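Alginate lyase (Chitinophaga sp. MD30, PDB 6KCW) cleaves alginate as a lyase of polysaccharide lyase family 36 and carries a bound calcium ion. Local coordinates at residues Ser5-Trp10 against Asn234-Lys239; Ser25-Ala30 against Ser62-Ser67; Glu73-Val78 against His164-Ile169. One frame throughout, in Å; residues are numbered along the deposited sequence.

Overall arrangement
Contacts 1 and 3 share one antiparallel sheet through neighbouring strands 228-241 and 71-80, where Val236 N bonds to Asp75 O. Contact 3 is the most central, its centre about 9 Å from that of the chain, and none of its touching residues is exposed; contact 1 mixes four buried with four exposed, and contact 2 three with one. Contact 1 joins strand 5-8 to strand 228-241 by backbone bonds and ends at the calcium ion; contact 3 adds a row of histidines and carboxylates to its backbone ladder. In contact 2 both hydrogen bonds are made by one asparagine amide, beside packing of Phe27 on Ile64 of the second sheet and on Leu235 of contact 1.

Contact 1: residues Ser5-Trp10 against Asn234-Lys239; sequences SLSINW and NLVLRK. With CA (calcium ion), chain C.
Leu6 and Leu237 exchange backbone hydrogen bonds, Leu237 N reaching Leu6 O at 2.8 Å, and Ile8 and Leu235 repeat the exchange beyond the non-hydrogen-bonded pair Ser7-Val236. The bond from Leu235 N to Ile8 O is the most bent of the four, at 141°. On the face of Leu6, Ile8, Leu235 and Leu237 side chains pack too: Leu6 and Leu237 lie side by side, CD1 of Leu6 4.0 Å from CD2 of Leu237. Past the strand end, the Trp10 ring presents its edge to the backbone of Asn234, CZ3 standing 3.6 Å from Asn234 N, and Ile8 CG2 rests over one ring face. With CG beside its own backbone N (chi1 -63°), Trp10 also brings CH2 to 3.9 Å from Leu235 CB. Asn234 OD1 lies 3.3 Å from Asn9 CB and accepts a bond from a water that Asn9 ND2 holds only weakly; Asn234 ND2 donates to Asp77 OD2. Asn9 turns its carbonyl O to the calcium ion, at 2.2 Å, a site completed by Asn11, Gly43, Asp233 and waters. The whole is an antiparallel strand pair of a concanavalin-type beta-sandwich, with a calcium site where the N-terminal strand turns into a loop.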
loop_
_atom_site.group_PDB
_atom_site.type_symbol
_atom_site.label_atom_id
_atom_site.label_comp_id
_atom_site.label_asym_id
_atom_site.label_seq_id
_atom_site.Cartn_x
_atom_site.Cartn_y
_atom_site.Cartn_z
ATOM N N SER A 5 -13.580 -5.436 9.086
ATOM C CA SER A 5 -12.557 -4.980 10.012
ATOM C C SER A 5 -11.531 -6.090 10.218
ATOM O O SER A 5 -11.836 -7.282 10.098
ATOM C CB SER A 5 -13.152 -4.567 11.358
ATOM O OG SER A 5 -13.785 -5.669 11.980
ATOM N N LEU A 6 -10.305 -5.687 10.524
ATOM C CA LEU A 6 -9.245 -6.644 10.784
ATOM C C LEU A 6 -8.336 -6.065 11.849
ATOM O O LEU A 6 -8.119 -4.853 11.903
ATOM C CB LEU A 6 -8.416 -6.968 9.529
ATOM C CG LEU A 6 -9.008 -7.805 8.400
ATOM C CD1 LEU A 6 -7.993 -7.891 7.276
ATOM C CD2 LEU A 6 -9.403 -9.196 8.873
ATOM N N SER A 7 -7.785 -6.947 12.676
ATOM C CA SER A 7 -6.804 -6.542 13.676
ATOM C C SER A 7 -5.808 -7.685 13.792
ATOM O O SER A 7 -6.144 -8.767 14.284
ATOM C CB SER A 7 -7.465 -6.234 15.012
ATOM O OG SER A 7 -7.129 -4.924 15.419
ATOM N N ILE A 8 -4.594 -7.452 13.310
ATOM C CA ILE A 8 -3.600 -8.499 13.155
ATOM C C ILE A 8 -2.277 -7.908 13.613
ATOM O O ILE A 8 -1.755 -6.986 12.979
ATOM C CB ILE A 8 -3.500 -9.003 11.701
ATOM C CG1 ILE A 8 -4.896 -9.240 11.103
ATOM C CG2 ILE A 8 -2.697 -10.297 11.640
ATOM C CD1 ILE A 8 -4.928 -9.477 9.593
ATOM N N ASN A 9 -1.740 -8.416 14.717
ATOM C CA ASN A 9 -0.425 -7.999 15.181
ATOM C C ASN A 9 0.567 -9.141 15.188
ATOM O O ASN A 9 1.708 -8.951 15.629
ATOM C CB ASN A 9 -0.504 -7.382 16.582
ATOM C CG ASN A 9 -1.181 -8.298 17.583
ATOM O OD1 ASN A 9 -1.360 -9.494 17.333
ATOM N ND2 ASN A 9 -1.574 -7.736 18.720
ATOM N N TRP A 10 0.158 -10.328 14.753
ATOM C CA TRP A 10 1.068 -11.448 14.540
ATOM C C TRP A 10 1.803 -11.843 15.817
ATOM O O TRP A 10 2.872 -12.458 15.760
ATOM C CB TRP A 10 2.062 -11.124 13.416
ATOM C CG TRP A 10 1.374 -10.908 12.097
ATOM C CD1 TRP A 10 0.907 -11.875 11.254
ATOM C CD2 TRP A 10 1.064 -9.652 11.475
ATOM N NE1 TRP A 10 0.332 -11.305 10.150
ATOM C CE2 TRP A 10 0.416 -9.941 10.255
ATOM C CE3 TRP A 10 1.270 -8.313 11.830
ATOM C CZ2 TRP A 10 -0.036 -8.944 9.391
ATOM C CZ3 TRP A 10 0.825 -7.321 10.965
ATOM C CH2 TRP A 10 0.179 -7.645 9.763
ATOM N N ASN A 234 0.930 -4.767 13.532
ATOM C CA ASN A 234 -0.156 -4.036 14.182
ATOM C C ASN A 234 -1.153 -3.461 13.178
ATOM O O ASN A 234 -1.537 -2.290 13.258
ATOM C CB ASN A 234 0.408 -2.930 15.077
ATOM C CG ASN A 234 1.260 -3.479 16.206
ATOM O OD1 ASN A 234 0.854 -4.403 16.901
ATOM N ND2 ASN A 234 2.452 -2.920 16.384
ATOM N N LEU A 235 -1.602 -4.302 12.246
ATOM C CA LEU A 235 -2.537 -3.875 11.217
ATOM C C LEU A 235 -3.945 -3.783 11.788
ATOM O O LEU A 235 -4.481 -4.776 12.286
ATOM C CB LEU A 235 -2.521 -4.848 10.039
ATOM C CG LEU A 235 -3.624 -4.551 9.013
ATOM C CD1 LEU A 235 -3.372 -3.233 8.276
ATOM C CD2 LEU A 235 -3.788 -5.691 8.037
ATOM N N VAL A 236 -4.554 -2.604 11.697
ATOM C CA VAL A 236 -5.942 -2.400 12.107
ATOM C C VAL A 236 -6.697 -1.822 10.919
ATOM O O VAL A 236 -6.402 -0.711 10.462
ATOM C CB VAL A 236 -6.065 -1.496 13.341
ATOM C CG1 VAL A 236 -7.525 -1.342 13.726
ATOM C CG2 VAL A 236 -5.276 -2.084 14.501
ATOM N N LEU A 237 -7.662 -2.575 10.410
ATOM C CA LEU A 237 -8.492 -2.154 9.293
ATOM C C LEU A 237 -9.916 -1.954 9.781
ATOM O O LEU A 237 -10.414 -2.742 10.588
ATOM C CB LEU A 237 -8.462 -3.200 8.167
ATOM C CG LEU A 237 -9.411 -3.079 6.982
ATOM C CD1 LEU A 237 -8.819 -2.173 5.934
ATOM C CD2 LEU A 237 -9.694 -4.439 6.370
ATOM N N ARG A 238 -10.586 -0.915 9.283
ATOM C CA ARG A 238 -11.962 -0.673 9.706
ATOM C C ARG A 238 -12.783 -0.020 8.605
ATOM O O ARG A 238 -12.454 1.078 8.139
ATOM C CB ARG A 238 -12.001 0.184 10.965
ATOM C CG ARG A 238 -13.371 0.238 11.574
ATOM C CD ARG A 238 -13.297 0.793 12.964
ATOM N NE ARG A 238 -13.230 2.248 12.969
ATOM C CZ ARG A 238 -14.302 3.030 12.929
ATOM N NH1 ARG A 238 -15.505 2.465 12.853
ATOM N NH2 ARG A 238 -14.176 4.364 12.955
ATOM N N LYS A 239 -13.865 -0.699 8.226
ATOM C CA LYS A 239 -14.919 -0.124 7.398
ATOM C C LYS A 239 -15.681 0.915 8.207
ATOM O O LYS A 239 -16.430 0.581 9.127
ATOM C CB LYS A 239 -15.863 -1.218 6.914
ATOM C CG LYS A 239 -17.039 -0.705 6.119
ATOM C CD LYS A 239 -18.120 -1.772 5.981
ATOM C CE LYS A 239 -18.790 -1.697 4.613
ATOM N NZ LYS A 239 -19.926 -2.656 4.462
HETATM CA CA CA C . 3.402 -7.887 16.562
HETATM O O HOH W 1 -1.548 -4.388 18.469
HETATM O O HOH W 2 4.762 -7.940 18.200
HETATM O O HOH W 3 2.043 -6.131 18.046
#

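Contact 2: residues Ser25-Ala30 against Ser62-Ser67; sequences SDFGNA and SNIDVS
Two flat groups of the segment 25-30 meet the strand 62-67, the amide of Asn29 and the ring of Phe27. The amide meets the strand along its edge: Asp65 N and Asp65 O both lie close to its plane, while Asp65 CB sits off that plane, 3.3 Å from Asn29 OD1. The ring of Phe27 passes Ile64 obliquely, CD1 coming to 4.0 Å from Ile64 CG1, and Trp10, Tyr18, Met209 and Leu235 pack around it as well. The arrangement is that of a helix closing the side of a beta-sandwich, since helix 20-27 touches strands of both sheets: Leu6 and Ile8 in one, Ile64 and Met209 in the other.

Just after the helix, Gly28 takes a positive phi of 99°, and the chain then extends through Asn29 and Ala30 alongside the strand. There the asparagine amide does what a neighbouring strand would do, gripping the N-H and C=O of a single residue. Asp65 N donates to a lone pair of Asn29 OD1 at 2.8 Å through a somewhat bent bond, and Asn29 ND2 donates almost straight to a lone pair of Asp65 O at 2.9 Å. Two bonds to one residue fix the rotation of the amide, and ND2 has a second acceptor in Ala1 O. Asn29 reaches this position with CG wedged between its backbone N and carbonyl carbon (chi1 68°). The carboxylate of Asp65 takes no part in this grip; its plane stands 84° from the amide.

Beside the amide, side chains pack against the loop backbone. Ile64 sets its CG2 methyl 3.4 Å from Asn29 O. Farther along, Ser62 swings its hydroxyl against the main chain of Ala30, OG lying 3.5 Å from Ala30 CA.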
loop_
_atom_site.group_PDB
_atom_site.type_symbol
_atom_site.label_atom_id
_atom_site.label_comp_id
_atom_site.label_asym_id
_atom_site.label_seq_id
_atom_site.Cartn_x
_atom_site.Cartn_y
_atom_site.Cartn_z
ATOM N N SER A 25 -6.368 -17.111 6.569
ATOM C CA SER A 25 -7.112 -17.229 7.821
ATOM C C SER A 25 -7.212 -15.888 8.549
ATOM O O SER A 25 -8.263 -15.569 9.117
ATOM C CB SER A 25 -6.473 -18.289 8.714
ATOM O OG SER A 25 -7.294 -18.559 9.845
ATOM N N ASP A 26 -6.142 -15.085 8.526
ATOM C CA ASP A 26 -6.108 -13.821 9.262
ATOM C C ASP A 26 -6.802 -12.694 8.507
ATOM O O ASP A 26 -7.530 -11.892 9.103
ATOM C CB ASP A 26 -4.662 -13.434 9.550
ATOM C CG ASP A 26 -4.000 -14.386 10.499
ATOM O OD1 ASP A 26 -4.667 -14.737 11.491
ATOM O OD2 ASP A 26 -2.837 -14.786 10.257
ATOM N N PHE A 27 -6.551 -12.617 7.223
ATOM C CA PHE A 27 -7.096 -11.581 6.403
ATOM C C PHE A 27 -8.450 -11.940 5.873
ATOM O O PHE A 27 -9.181 -11.090 5.476
ATOM C CB PHE A 27 -6.167 -11.330 5.241
ATOM C CG PHE A 27 -4.883 -10.675 5.617
ATOM C CD1 PHE A 27 -4.770 -9.320 5.614
ATOM C CD2 PHE A 27 -3.787 -11.412 5.913
ATOM C CE1 PHE A 27 -3.606 -8.715 5.935
ATOM C CE2 PHE A 27 -2.616 -10.821 6.240
ATOM C CZ PHE A 27 -2.521 -9.466 6.248
ATOM N N GLY A 28 -8.784 -13.209 5.852
ATOM C CA GLY A 28 -10.068 -13.635 5.339
ATOM C C GLY A 28 -9.898 -14.122 3.932
ATOM O O GLY A 28 -10.479 -15.071 3.534
ATOM N N ASN A 29 -9.067 -13.448 3.179
ATOM C CA ASN A 29 -8.779 -13.840 1.833
ATOM C C ASN A 29 -7.482 -13.175 1.439
ATOM O O ASN A 29 -7.195 -12.136 1.945
ATOM C CB ASN A 29 -9.952 -13.560 0.886
ATOM C CG ASN A 29 -10.213 -12.102 0.677
ATOM O OD1 ASN A 29 -9.605 -11.484 -0.153
ATOM N ND2 ASN A 29 -11.142 -11.564 1.409
ATOM N N ALA A 30 -6.703 -13.804 0.565
ATOM C CA ALA A 30 -5.401 -13.304 0.099
ATOM C C ALA A 30 -5.020 -14.097 -1.123
ATOM O O ALA A 30 -4.372 -15.109 -1.007
ATOM C CB ALA A 30 -4.363 -13.508 1.172
ATOM N N SER A 62 -0.675 -8.783 -2.947
ATOM C CA SER A 62 -1.966 -9.394 -2.668
ATOM C C SER A 62 -3.027 -8.313 -2.528
ATOM O O SER A 62 -2.769 -7.241 -1.978
ATOM C CB SER A 62 -1.918 -10.258 -1.392
ATOM O OG SER A 62 -3.063 -11.095 -1.292
ATOM N N ASN A 63 -4.216 -8.599 -3.044
ATOM C CA ASN A 63 -5.373 -7.731 -2.909
ATOM C C ASN A 63 -6.376 -8.435 -2.011
ATOM O O ASN A 63 -6.891 -9.494 -2.372
ATOM C CB ASN A 63 -5.979 -7.422 -4.279
ATOM C CG ASN A 63 -4.954 -6.881 -5.243
ATOM O OD1 ASN A 63 -4.252 -5.924 -4.925
ATOM N ND2 ASN A 63 -4.839 -7.502 -6.422
ATOM N N ILE A 64 -6.656 -7.854 -0.850
ATOM C CA ILE A 64 -7.588 -8.460 0.093
ATOM C C ILE A 64 -8.968 -7.869 -0.158
ATOM O O ILE A 64 -9.203 -6.680 0.074
ATOM C CB ILE A 64 -7.161 -8.257 1.546
ATOM C CG1 ILE A 64 -5.780 -8.853 1.795
ATOM C CG2 ILE A 64 -8.160 -8.928 2.455
ATOM C CD1 ILE A 64 -4.644 -7.883 1.618
ATOM N N ASP A 65 -9.875 -8.714 -0.626
ATOM C CA ASP A 65 -11.277 -8.362 -0.800
ATOM C C ASP A 65 -11.909 -7.944 0.531
ATOM O O ASP A 65 -12.001 -8.744 1.468
ATOM C CB ASP A 65 -11.987 -9.583 -1.374
ATOM C CG ASP A 65 -13.258 -9.251 -2.086
ATOM O OD1 ASP A 65 -13.761 -8.125 -1.931
ATOM O OD2 ASP A 65 -13.752 -10.153 -2.798
ATOM N N VAL A 66 -12.337 -6.689 0.625
ATOM C CA VAL A 66 -12.996 -6.209 1.833
ATOM C C VAL A 66 -14.432 -5.854 1.482
ATOM O O VAL A 66 -14.786 -5.642 0.320
ATOM C CB VAL A 66 -12.287 -4.999 2.475
ATOM C CG1 VAL A 66 -10.821 -5.314 2.739
ATOM C CG2 VAL A 66 -12.450 -3.759 1.589
ATOM N N SER A 67 -15.272 -5.826 2.508
ATOM C CA SER A 67 -16.654 -5.432 2.316
ATOM C C SER A 67 -16.696 -4.039 1.711
ATOM O O SER A 67 -16.020 -3.125 2.191
ATOM C CB SER A 67 -17.391 -5.469 3.646
ATOM O OG SER A 67 -18.672 -4.904 3.519
#

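Contact 3: residues Glu73-Val78 against His164-Ile169; sequences ELDYDV and HVHVYI
His164 stands between Asp75 and Asp77, with both ring nitrogens turned to carboxylates of the opposing strand. Its ND1 donates to Asp77 OD1 at 2.7 Å; the oxygen lies at the ring edge, but the nitrogen comes from above the carboxylate plane, turned 66° from the ring. On the other side NE2 donates to Asp75 OD2, whose modelled separation of 2.4 Å is short enough to be doubtful; here ring and carboxylate are nearly coplanar. The histidine reaches both because its CG lies opposite its backbone N (chi1 -172°), which carries the ring across the neighbouring strand until one face covers Tyr76 O.

Asp75 is shared. Its OD1 accepts from His166 ND1 at 2.7 Å, in the plane of that ring, so two histidines hold one carboxylate against rotation. Glu73 adds an oxygen in the His166 ring plane, at the edge next to ND1, OE1 lying 3.1 Å from CE1, its carboxylate almost perpendicular to the ring. A leucine in place of His164 would probably leave Asp77 OD1 and Asp75 OD2 each without its imidazole N-H, and the Asp75 carboxylate held by only one histidine.

The other face of the strands is apolar. Val165 lies over the Tyr76 ring in a CH-pi contact, CB 3.8 Å from the ring centroid, while Leu74 CD1 and Val78 CB border the ring edge. Leu74 and Val167 run side by side, CD1 of Leu74 4.0 Å from CB of Val167. Phe94, Phe96 and Met118 of the second sheet meet this layer. Backbone bonds pair Leu74 with Val167 and Tyr76 with Val165. An antiparallel ladder with one polar face and one apolar face turned to a second sheet is the beta-sandwich pattern; here the polar face carries a histidine-carboxylate row.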
loop_
_atom_site.group_PDB
_atom_site.type_symbol
_atom_site.label_atom_id
_atom_site.label_comp_id
_atom_site.label_asym_id
_atom_site.label_seq_id
_atom_site.Cartn_x
_atom_site.Cartn_y
_atom_site.Cartn_z
ATOM N N GLU A 73 -10.464 3.118 6.581
ATOM C CA GLU A 73 -9.199 3.547 7.142
ATOM C C GLU A 73 -8.397 2.311 7.478
ATOM O O GLU A 73 -8.945 1.213 7.593
ATOM C CB GLU A 73 -9.393 4.402 8.398
ATOM C CG GLU A 73 -9.977 3.595 9.520
ATOM C CD GLU A 73 -10.037 4.357 10.784
ATOM O OE1 GLU A 73 -9.590 5.524 10.787
ATOM O OE2 GLU A 73 -10.535 3.789 11.777
ATOM N N LEU A 74 -7.088 2.492 7.640
ATOM C CA LEU A 74 -6.284 1.428 8.226
ATOM C C LEU A 74 -5.073 2.044 8.908
ATOM O O LEU A 74 -4.740 3.214 8.695
ATOM C CB LEU A 74 -5.874 0.363 7.184
ATOM C CG LEU A 74 -5.196 0.707 5.855
ATOM C CD1 LEU A 74 -3.705 0.990 6.039
ATOM C CD2 LEU A 74 -5.390 -0.436 4.879
ATOM N N ASP A 75 -4.435 1.237 9.749
ATOM C CA ASP A 75 -3.235 1.603 10.490
ATOM C C ASP A 75 -2.309 0.398 10.521
ATOM O O ASP A 75 -2.765 -0.743 10.618
ATOM C CB ASP A 75 -3.538 2.036 11.950
ATOM C CG ASP A 75 -3.967 3.490 12.067
ATOM O OD1 ASP A 75 -5.165 3.787 11.839
ATOM O OD2 ASP A 75 -3.109 4.342 12.392
ATOM N N TYR A 76 -1.012 0.660 10.455
ATOM C CA TYR A 76 -0.011 -0.391 10.548
ATOM C C TYR A 76 1.321 0.274 10.829
ATOM O O TYR A 76 1.482 1.487 10.652
ATOM C CB TYR A 76 0.073 -1.232 9.265
ATOM C CG TYR A 76 0.539 -0.453 8.052
ATOM C CD1 TYR A 76 -0.373 0.197 7.237
ATOM C CD2 TYR A 76 1.891 -0.355 7.739
ATOM C CE1 TYR A 76 0.043 0.910 6.132
ATOM C CE2 TYR A 76 2.312 0.366 6.656
ATOM C CZ TYR A 76 1.382 0.995 5.853
ATOM O OH TYR A 76 1.792 1.711 4.757
ATOM N N ASP A 77 2.269 -0.535 11.280
ATOM C CA ASP A 77 3.646 -0.103 11.427
ATOM C C ASP A 77 4.484 -0.769 10.359
ATOM O O ASP A 77 4.184 -1.880 9.914
ATOM C CB ASP A 77 4.205 -0.446 12.810
ATOM C CG ASP A 77 3.519 0.322 13.899
ATOM O OD1 ASP A 77 3.308 1.541 13.708
ATOM O OD2 ASP A 77 3.171 -0.291 14.930
ATOM N N VAL A 78 5.532 -0.079 9.947
ATOM C CA VAL A 78 6.418 -0.590 8.919
ATOM C C VAL A 78 7.834 -0.168 9.266
ATOM O O VAL A 78 8.057 0.931 9.784
ATOM C CB VAL A 78 5.997 -0.104 7.517
ATOM C CG1 VAL A 78 5.850 1.405 7.493
ATOM C CG2 VAL A 78 6.997 -0.584 6.480
ATOM N N HIS A 164 4.799 4.502 11.886
ATOM C CA HIS A 164 3.369 4.226 11.900
ATOM C C HIS A 164 2.683 4.971 10.768
ATOM O O HIS A 164 2.914 6.170 10.575
ATOM C CB HIS A 164 2.717 4.616 13.222
ATOM C CG HIS A 164 1.295 4.159 13.321
ATOM N ND1 HIS A 164 0.949 2.893 13.745
ATOM C CD2 HIS A 164 0.133 4.776 13.002
ATOM C CE1 HIS A 164 -0.364 2.757 13.700
ATOM N NE2 HIS A 164 -0.883 3.885 13.252
ATOM N N VAL A 165 1.825 4.257 10.039
ATOM C CA VAL A 165 1.107 4.779 8.883
ATOM C C VAL A 165 -0.387 4.688 9.163
ATOM O O VAL A 165 -0.891 3.612 9.521
ATOM C CB VAL A 165 1.464 3.992 7.612
ATOM C CG1 VAL A 165 0.957 4.703 6.362
ATOM C CG2 VAL A 165 2.963 3.730 7.556
ATOM N N HIS A 166 -1.083 5.817 9.023
ATOM C CA HIS A 166 -2.540 5.876 8.978
ATOM C C HIS A 166 -2.986 6.276 7.568
ATOM O O HIS A 166 -2.463 7.239 6.990
ATOM C CB HIS A 166 -3.081 6.875 10.010
ATOM C CG HIS A 166 -4.563 7.061 9.945
ATOM N ND1 HIS A 166 -5.451 6.131 10.442
ATOM C CD2 HIS A 166 -5.315 8.053 9.417
ATOM C CE1 HIS A 166 -6.687 6.547 10.229
ATOM N NE2 HIS A 166 -6.632 7.706 9.600
ATOM N N VAL A 167 -3.941 5.530 7.011
ATOM C CA VAL A 167 -4.514 5.822 5.702
ATOM C C VAL A 167 -6.021 5.967 5.862
ATOM O O VAL A 167 -6.651 5.184 6.578
ATOM C CB VAL A 167 -4.174 4.722 4.674
ATOM C CG1 VAL A 167 -5.129 4.760 3.509
ATOM C CG2 VAL A 167 -2.734 4.851 4.204
ATOM N N TYR A 168 -6.589 6.983 5.216
ATOM C CA TYR A 168 -8.024 7.235 5.212
ATOM C C TYR A 168 -8.451 7.535 3.786
ATOM O O TYR A 168 -7.800 8.331 3.099
ATOM C CB TYR A 168 -8.396 8.418 6.116
ATOM C CG TYR A 168 -9.842 8.861 5.992
ATOM C CD1 TYR A 168 -10.876 7.965 6.212
ATOM C CD2 TYR A 168 -10.172 10.178 5.685
ATOM C CE1 TYR A 168 -12.198 8.354 6.119
ATOM C CE2 TYR A 168 -11.502 10.581 5.583
ATOM C CZ TYR A 168 -12.509 9.657 5.808
ATOM O OH TYR A 168 -13.835 10.020 5.708
ATOM N N ILE A 169 -9.547 6.917 3.350
ATOM C CA ILE A 169 -10.036 7.051 1.980
ATOM C C ILE A 169 -11.550 7.210 2.013
ATOM O O ILE A 169 -12.239 6.595 2.833
ATOM C CB ILE A 169 -9.616 5.847 1.109
ATOM C CG1 ILE A 169 -9.966 6.084 -0.358
ATOM C CG2 ILE A 169 -10.289 4.576 1.581
ATOM C CD1 ILE A 169 -9.548 4.980 -1.218
#